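Local coordinates for putative hydrolase (Chloroflexus aurantiacus J-10-fl, PDB 3CMN), which is a putative hydrolase, probably a zincin-like metallopeptidase, captured here as a mostly helical apoenzyme, at residues I257-H270 against L312-N325. Sequence-based numbering, arbitrary orientation.
Sequences IQALMSLIEGYGNH and LKLAQYQQGEAFVN
The imidazole of H270 meets V324 CG1 over one face, 4.2 Å from the ring centroid and 28° off the normal, a CH-pi contact. At its edge, nearly in the ring plane, ND1 donates to N325 OD1 at 3.0 Å, moderately bent (154° at H). CG anti to the backbone N sets the H270 ring where face and edge reach these partners. The F323 ring has V324 CG2 at its edge, W358 packed edge-to-face, and L263 CD1 4.1 Å from CE2. V324 is a knob among L263, G266, Y267 and H270. The local axes of 257-270 and 319-325 come within 7.2 Å; G266 CA lies 3.4 Å from G320 O in a CA-H...O contact (163° at H), where a CB would clash. Nearby, N269 CB abuts E321 CD at 3.2 Å. Toward L312, aliphatic contacts (I257 CG2 to L312 CD2, 3.6 Å) mix with polar ones: a water donates to Q258 O and accepts from A315 N, each at 3.1 Å. An alanine at Q258 would probably leave the K313 backbone without the side chain lying along it. Glycines thus let helix 319-331 pack closely on helix 248-279, which touches helix 174-193, bearer of a metal-free HExxH pattern consistent with a zincin-like fold.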
ATOM      1  N   ILE A 257      -5.044   7.225 -11.494  1.00 43.00           N
ATOM      2  CA  ILE A 257      -4.998   6.333 -10.339  1.00 42.27           C
ATOM      3  C   ILE A 257      -3.800   5.404 -10.509  1.00 42.55           C
ATOM      4  O   ILE A 257      -3.041   5.165  -9.562  1.00 43.60           O
ATOM      5  CB  ILE A 257      -6.288   5.483 -10.231  1.00 41.83           C
ATOM      6  CG1 ILE A 257      -7.477   6.396  -9.932  1.00 41.70           C
ATOM      7  CG2 ILE A 257      -6.134   4.416  -9.137  1.00 41.18           C
ATOM      8  CD1 ILE A 257      -8.826   5.713 -10.031  1.00 43.54           C
ATOM      9  N   GLN A 258      -3.632   4.900 -11.728  1.00 40.40           N
ATOM     10  CA  GLN A 258      -2.528   4.014 -12.039  1.00 40.47           C
ATOM     11  C   GLN A 258      -1.182   4.708 -11.862  1.00 39.39           C
ATOM     12  O   GLN A 258      -0.269   4.137 -11.267  1.00 40.50           O
ATOM     13  CB  GLN A 258      -2.673   3.487 -13.465  1.00 40.16           C
ATOM     14  CG  GLN A 258      -3.727   2.403 -13.596  1.00 43.95           C
ATOM     15  CD  GLN A 258      -4.029   2.049 -15.039  1.00 46.51           C
ATOM     16  OE1 GLN A 258      -3.137   2.056 -15.889  1.00 46.64           O
ATOM     17  NE2 GLN A 258      -5.288   1.719 -15.318  1.00 44.95           N
ATOM     18  N   ALA A 259      -1.052   5.935 -12.362  1.00 37.12           N
ATOM     19  CA  ALA A 259       0.208   6.656 -12.230  1.00 35.08           C
ATOM     20  C   ALA A 259       0.518   7.001 -10.769  1.00 32.54           C
ATOM     21  O   ALA A 259       1.669   6.996 -10.364  1.00 33.47           O
ATOM     22  CB  ALA A 259       0.188   7.919 -13.094  1.00 35.06           C
ATOM     23  N   LEU A 260      -0.506   7.298  -9.976  1.00 32.76           N
ATOM     24  CA  LEU A 260      -0.302   7.614  -8.559  1.00 32.14           C
ATOM     25  C   LEU A 260       0.175   6.355  -7.820  1.00 32.36           C
ATOM     26  O   LEU A 260       1.160   6.380  -7.097  1.00 33.07           O
ATOM     27  CB  LEU A 260      -1.611   8.126  -7.929  1.00 29.79           C
ATOM     28  CG  LEU A 260      -1.660   8.244  -6.392  1.00 31.32           C
ATOM     29  CD1 LEU A 260      -0.734   9.384  -5.917  1.00 25.90           C
ATOM     30  CD2 LEU A 260      -3.103   8.517  -5.933  1.00 29.94           C
ATOM     31  N   MET A 261      -0.536   5.252  -8.013  1.00 33.60           N
ATOM     32  CA  MET A 261      -0.166   3.998  -7.371  1.00 34.92           C
ATOM     33  C   MET A 261       1.273   3.615  -7.746  1.00 35.06           C
ATOM     34  O   MET A 261       2.050   3.172  -6.904  1.00 35.27           O
ATOM     35  CB  MET A 261      -1.164   2.894  -7.767  1.00 34.03           C
ATOM     36  CG  MET A 261      -2.218   2.580  -6.695  1.00 33.73           C
ATOM     37  SD  MET A 261      -3.104   3.999  -5.982  1.00 37.51           S
ATOM     38  CE  MET A 261      -2.170   4.273  -4.490  1.00 37.04           C
ATOM     39  N   SER A 262       1.630   3.819  -9.008  1.00 36.49           N
ATOM     40  CA  SER A 262       2.971   3.509  -9.486  1.00 37.20           C
ATOM     41  C   SER A 262       4.062   4.354  -8.811  1.00 37.07           C
ATOM     42  O   SER A 262       5.088   3.829  -8.367  1.00 37.53           O
ATOM     43  CB  SER A 262       3.035   3.707 -10.989  1.00 37.89           C
ATOM     44  OG  SER A 262       4.336   3.417 -11.459  1.00 43.19           O
ATOM     45  N   LEU A 263       3.843   5.661  -8.733  1.00 35.83           N
ATOM     46  CA  LEU A 263       4.806   6.550  -8.097  1.00 33.99           C
ATOM     47  C   LEU A 263       4.944   6.220  -6.606  1.00 33.64           C
ATOM     48  O   LEU A 263       6.048   6.189  -6.053  1.00 32.42           O
ATOM     49  CB  LEU A 263       4.358   8.004  -8.246  1.00 34.20           C
ATOM     50  CG  LEU A 263       5.325   8.930  -7.519  1.00 34.57           C
ATOM     51  CD1 LEU A 263       6.499   9.206  -8.433  1.00 35.36           C
ATOM     52  CD2 LEU A 263       4.640  10.207  -7.116  1.00 37.21           C
ATOM     53  N   ILE A 264       3.809   6.004  -5.954  1.00 32.81           N
ATOM     54  CA  ILE A 264       3.815   5.665  -4.545  1.00 35.00           C
ATOM     55  C   ILE A 264       4.709   4.432  -4.298  1.00 36.87           C
ATOM     56  O   ILE A 264       5.503   4.430  -3.351  1.00 37.88           O
ATOM     57  CB  ILE A 264       2.365   5.420  -4.044  1.00 35.03           C
ATOM     58  CG1 ILE A 264       1.637   6.771  -3.941  1.00 34.05           C
ATOM     59  CG2 ILE A 264       2.375   4.698  -2.710  1.00 33.67           C
ATOM     60  CD1 ILE A 264       0.228   6.692  -3.401  1.00 31.46           C
ATOM     61  N   GLU A 265       4.594   3.407  -5.151  1.00 37.19           N
ATOM     62  CA  GLU A 265       5.403   2.191  -5.010  1.00 39.18           C
ATOM     63  C   GLU A 265       6.859   2.435  -5.383  1.00 37.95           C
ATOM     64  O   GLU A 265       7.769   2.049  -4.646  1.00 38.38           O
ATOM     65  CB  GLU A 265       4.853   1.052  -5.878  1.00 42.28           C
ATOM     66  CG  GLU A 265       3.509   0.508  -5.417  1.00 46.68           C
ATOM     67  CD  GLU A 265       3.544   0.007  -3.982  1.00 49.37           C
ATOM     68  OE1 GLU A 265       4.353  -0.903  -3.693  1.00 50.23           O
ATOM     69  OE2 GLU A 265       2.765   0.526  -3.147  1.00 49.95           O
ATOM     70  N   GLY A 266       7.064   3.080  -6.527  1.00 36.92           N
ATOM     71  CA  GLY A 266       8.404   3.379  -6.994  1.00 35.39           C
ATOM     72  C   GLY A 266       9.165   4.318  -6.077  1.00 35.45           C
ATOM     73  O   GLY A 266      10.341   4.098  -5.786  1.00 35.51           O
ATOM     74  N   TYR A 267       8.506   5.368  -5.608  1.00 36.41           N
ATOM     75  CA  TYR A 267       9.172   6.300  -4.715  1.00 36.14           C
ATOM     76  C   TYR A 267       9.435   5.587  -3.395  1.00 37.33           C
ATOM     77  O   TYR A 267      10.471   5.791  -2.762  1.00 37.41           O
ATOM     78  CB  TYR A 267       8.306   7.530  -4.456  1.00 36.32           C
ATOM     79  CG  TYR A 267       9.135   8.766  -4.206  1.00 35.44           C
ATOM     80  CD1 TYR A 267       9.375   9.677  -5.235  1.00 35.10           C
ATOM     81  CD2 TYR A 267       9.712   9.010  -2.959  1.00 34.61           C
ATOM     82  CE1 TYR A 267      10.163  10.801  -5.039  1.00 36.20           C
ATOM     83  CE2 TYR A 267      10.510  10.137  -2.746  1.00 35.73           C
ATOM     84  CZ  TYR A 267      10.733  11.034  -3.800  1.00 36.80           C
ATOM     85  OH  TYR A 267      11.521  12.165  -3.634  1.00 36.68           O
ATOM     86  N   GLY A 268       8.481   4.758  -2.982  1.00 37.92           N
ATOM     87  CA  GLY A 268       8.633   4.023  -1.743  1.00 38.65           C
ATOM     88  C   GLY A 268       9.759   3.014  -1.848  1.00 39.58           C
ATOM     89  O   GLY A 268      10.502   2.813  -0.889  1.00 38.14           O
ATOM     90  N   ASN A 269       9.894   2.381  -3.013  1.00 42.17           N
ATOM     91  CA  ASN A 269      10.952   1.397  -3.212  1.00 45.23           C
ATOM     92  C   ASN A 269      12.307   2.086  -3.321  1.00 46.29           C
ATOM     93  O   ASN A 269      13.347   1.461  -3.119  1.00 48.09           O
ATOM     94  CB  ASN A 269      10.697   0.547  -4.467  1.00 48.12           C
ATOM     95  CG  ASN A 269       9.572  -0.475  -4.274  1.00 52.50           C
ATOM     96  OD1 ASN A 269       9.424  -1.058  -3.194  1.00 54.02           O
ATOM     97  ND2 ASN A 269       8.786  -0.705  -5.327  1.00 53.39           N
ATOM     98  N   HIS A 270      12.294   3.375  -3.638  1.00 43.67           N
ATOM     99  CA  HIS A 270      13.530   4.124  -3.759  1.00 42.52           C
ATOM    100  C   HIS A 270      14.051   4.492  -2.377  1.00 43.10           C
ATOM    101  O   HIS A 270      15.254   4.448  -2.117  1.00 43.38           O
ATOM    102  CB  HIS A 270      13.316   5.404  -4.558  1.00 41.84           C
ATOM    103  CG  HIS A 270      14.562   6.212  -4.718  1.00 41.04           C
ATOM    104  ND1 HIS A 270      15.523   5.917  -5.663  1.00 41.79           N
ATOM    105  CD2 HIS A 270      15.038   7.262  -4.008  1.00 39.66           C
ATOM    106  CE1 HIS A 270      16.537   6.751  -5.527  1.00 41.26           C
ATOM    107  NE2 HIS A 270      16.269   7.576  -4.530  1.00 40.97           N
ATOM    108  N   LEU A 312      -9.271  -1.027 -13.713  1.00 51.54           N
ATOM    109  CA  LEU A 312      -8.001  -0.518 -14.203  1.00 50.59           C
ATOM    110  C   LEU A 312      -6.938  -1.608 -14.117  1.00 50.85           C
ATOM    111  O   LEU A 312      -7.227  -2.733 -13.712  1.00 50.02           O
ATOM    112  CB  LEU A 312      -7.584   0.697 -13.380  1.00 49.23           C
ATOM    113  CG  LEU A 312      -7.789   0.599 -11.866  1.00 48.13           C
ATOM    114  CD1 LEU A 312      -6.805  -0.375 -11.226  1.00 45.94           C
ATOM    115  CD2 LEU A 312      -7.622   1.982 -11.294  1.00 47.66           C
ATOM    116  N   LYS A 313      -5.719  -1.272 -14.508  1.00 51.66           N
ATOM    117  CA  LYS A 313      -4.629  -2.233 -14.458  1.00 52.66           C
ATOM    118  C   LYS A 313      -3.369  -1.604 -13.877  1.00 53.93           C
ATOM    119  O   LYS A 313      -2.844  -0.657 -14.447  1.00 55.11           O
ATOM    120  CB  LYS A 313      -4.353  -2.799 -15.851  1.00 20.00           C
ATOM    121  CG  LYS A 313      -3.226  -3.816 -15.895  1.00 20.00           C
ATOM    122  CD  LYS A 313      -3.008  -4.336 -17.306  1.00 20.00           C
ATOM    123  CE  LYS A 313      -1.888  -5.363 -17.349  1.00 20.00           C
ATOM    124  NZ  LYS A 313      -1.676  -5.896 -18.723  1.00 20.00           N
ATOM    125  N   LEU A 314      -2.940  -2.109 -12.735  1.00 54.48           N
ATOM    126  CA  LEU A 314      -1.716  -1.597 -12.109  1.00 55.14           C
ATOM    127  C   LEU A 314      -0.472  -1.951 -12.926  1.00 55.40           C
ATOM    128  O   LEU A 314      -0.559  -2.839 -13.790  1.00 55.82           O
ATOM    129  CB  LEU A 314      -1.571  -2.139 -10.684  1.00 54.00           C
ATOM    130  CG  LEU A 314      -2.693  -1.792  -9.701  1.00 54.12           C
ATOM    131  CD1 LEU A 314      -2.418  -2.401  -8.334  1.00 20.00           C
ATOM    132  CD2 LEU A 314      -2.860  -0.284  -9.590  1.00 20.00           C
ATOM    133  N   ALA A 315       0.639  -1.291 -12.688  1.00 56.29           N
ATOM    134  CA  ALA A 315       1.851  -1.589 -13.435  1.00 57.10           C
ATOM    135  C   ALA A 315       2.781  -2.496 -12.643  1.00 57.55           C
ATOM    136  O   ALA A 315       2.899  -2.384 -11.420  1.00 57.03           O
ATOM    137  CB  ALA A 315       2.565  -0.303 -13.821  1.00 57.98           C
ATOM    138  N   GLN A 316       3.447  -3.410 -13.357  1.00 58.69           N
ATOM    139  CA  GLN A 316       4.368  -4.382 -12.772  1.00 60.10           C
ATOM    140  C   GLN A 316       5.190  -3.846 -11.609  1.00 60.93           C
ATOM    141  O   GLN A 316       4.777  -3.912 -10.452  1.00 61.22           O
ATOM    142  CB  GLN A 316       5.304  -4.915 -13.855  1.00 59.14           C
ATOM    143  N   TYR A 317       6.370  -3.343 -11.941  1.00 62.45           N
ATOM    144  CA  TYR A 317       7.313  -2.782 -10.980  1.00 63.61           C
ATOM    145  C   TYR A 317       8.421  -2.212 -11.839  1.00 63.83           C
ATOM    146  O   TYR A 317       8.453  -2.454 -13.049  1.00 65.53           O
ATOM    147  CB  TYR A 317       7.864  -3.867 -10.065  1.00 63.69           C
ATOM    148  N   GLN A 318       9.336  -1.477 -11.220  1.00 63.36           N
ATOM    149  CA  GLN A 318      10.433  -0.841 -11.947  1.00 63.30           C
ATOM    150  C   GLN A 318       9.820   0.275 -12.781  1.00 62.83           C
ATOM    151  O   GLN A 318      10.383   1.364 -12.865  1.00 63.55           O
ATOM    152  CB  GLN A 318      11.155  -1.847 -12.859  1.00 63.43           C
ATOM    153  N   GLN A 319       8.666   0.008 -13.394  1.00 61.73           N
ATOM    154  CA  GLN A 319       7.995   1.017 -14.197  1.00 60.49           C
ATOM    155  C   GLN A 319       8.016   2.307 -13.373  1.00 60.08           C
ATOM    156  O   GLN A 319       8.593   3.317 -13.787  1.00 60.19           O
ATOM    157  CB  GLN A 319       6.560   0.588 -14.479  1.00 60.50           C
ATOM    158  CG  GLN A 319       6.258   0.315 -15.947  1.00 61.18           C
ATOM    159  CD  GLN A 319       4.878  -0.284 -16.150  1.00 62.29           C
ATOM    160  OE1 GLN A 319       4.586  -1.374 -15.659  1.00 61.82           O
ATOM    161  NE2 GLN A 319       4.020   0.433 -16.873  1.00 62.79           N
ATOM    162  N   GLY A 320       7.417   2.245 -12.186  1.00 58.73           N
ATOM    163  CA  GLY A 320       7.384   3.402 -11.315  1.00 56.87           C
ATOM    164  C   GLY A 320       8.676   3.612 -10.550  1.00 55.49           C
ATOM    165  O   GLY A 320       8.948   4.719 -10.081  1.00 55.72           O
ATOM    166  N   GLU A 321       9.482   2.562 -10.422  1.00 54.38           N
ATOM    167  CA  GLU A 321      10.740   2.665  -9.685  1.00 53.61           C
ATOM    168  C   GLU A 321      11.884   3.194 -10.554  1.00 51.26           C
ATOM    169  O   GLU A 321      12.719   3.967 -10.093  1.00 49.85           O
ATOM    170  CB  GLU A 321      11.120   1.301  -9.100  1.00 55.58           C
ATOM    171  CG  GLU A 321      11.812   1.408  -7.744  1.00 58.36           C
ATOM    172  CD  GLU A 321      12.316   0.080  -7.228  1.00 59.64           C
ATOM    173  OE1 GLU A 321      11.544  -0.899  -7.240  1.00 61.99           O
ATOM    174  OE2 GLU A 321      13.484   0.020  -6.797  1.00 60.78           O
ATOM    175  N   ALA A 322      11.906   2.765 -11.811  1.00 50.06           N
ATOM    176  CA  ALA A 322      12.920   3.182 -12.772  1.00 48.86           C
ATOM    177  C   ALA A 322      12.694   4.647 -13.097  1.00 48.14           C
ATOM    178  O   ALA A 322      13.636   5.374 -13.420  1.00 49.80           O
ATOM    179  CB  ALA A 322      12.825   2.343 -14.035  1.00 50.05           C
ATOM    180  N   PHE A 323      11.439   5.079 -13.017  1.00 45.87           N
ATOM    181  CA  PHE A 323      11.112   6.476 -13.263  1.00 42.98           C
ATOM    182  C   PHE A 323      11.877   7.283 -12.220  1.00 41.34           C
ATOM    183  O   PHE A 323      12.664   8.162 -12.552  1.00 40.90           O
ATOM    184  CB  PHE A 323       9.602   6.721 -13.099  1.00 41.30           C
ATOM    185  CG  PHE A 323       9.235   8.178 -12.977  1.00 40.52           C
ATOM    186  CD1 PHE A 323       8.969   8.945 -14.107  1.00 40.29           C
ATOM    187  CD2 PHE A 323       9.226   8.802 -11.729  1.00 39.14           C
ATOM    188  CE1 PHE A 323       8.706  10.315 -13.993  1.00 38.31           C
ATOM    189  CE2 PHE A 323       8.969  10.162 -11.609  1.00 38.47           C
ATOM    190  CZ  PHE A 323       8.710  10.919 -12.743  1.00 38.78           C
ATOM    191  N   VAL A 324      11.651   6.952 -10.955  1.00 40.05           N
ATOM    192  CA  VAL A 324      12.294   7.648  -9.850  1.00 39.86           C
ATOM    193  C   VAL A 324      13.813   7.492  -9.827  1.00 40.78           C
ATOM    194  O   VAL A 324      14.523   8.441  -9.499  1.00 39.50           O
ATOM    195  CB  VAL A 324      11.724   7.175  -8.495  1.00 39.60           C
ATOM    196  CG1 VAL A 324      12.356   7.961  -7.361  1.00 40.08           C
ATOM    197  CG2 VAL A 324      10.217   7.359  -8.475  1.00 39.50           C
ATOM    198  N   ASN A 325      14.314   6.302 -10.158  1.00 42.17           N
ATOM    199  CA  ASN A 325      15.757   6.082 -10.162  1.00 42.39           C
ATOM    200  C   ASN A 325      16.360   6.924 -11.267  1.00 43.13           C
ATOM    201  O   ASN A 325      17.402   7.554 -11.094  1.00 44.13           O
ATOM    202  CB  ASN A 325      16.091   4.605 -10.389  1.00 43.27           C
ATOM    203  CG  ASN A 325      15.832   3.750  -9.159  1.00 43.74           C
ATOM    204  OD1 ASN A 325      16.044   4.188  -8.022  1.00 44.49           O
ATOM    205  ND2 ASN A 325      15.389   2.515  -9.380  1.00 43.89           N
TER
HETATM  206  O   HOH W   1       0.019   1.100 -10.750  1.00 31.22           O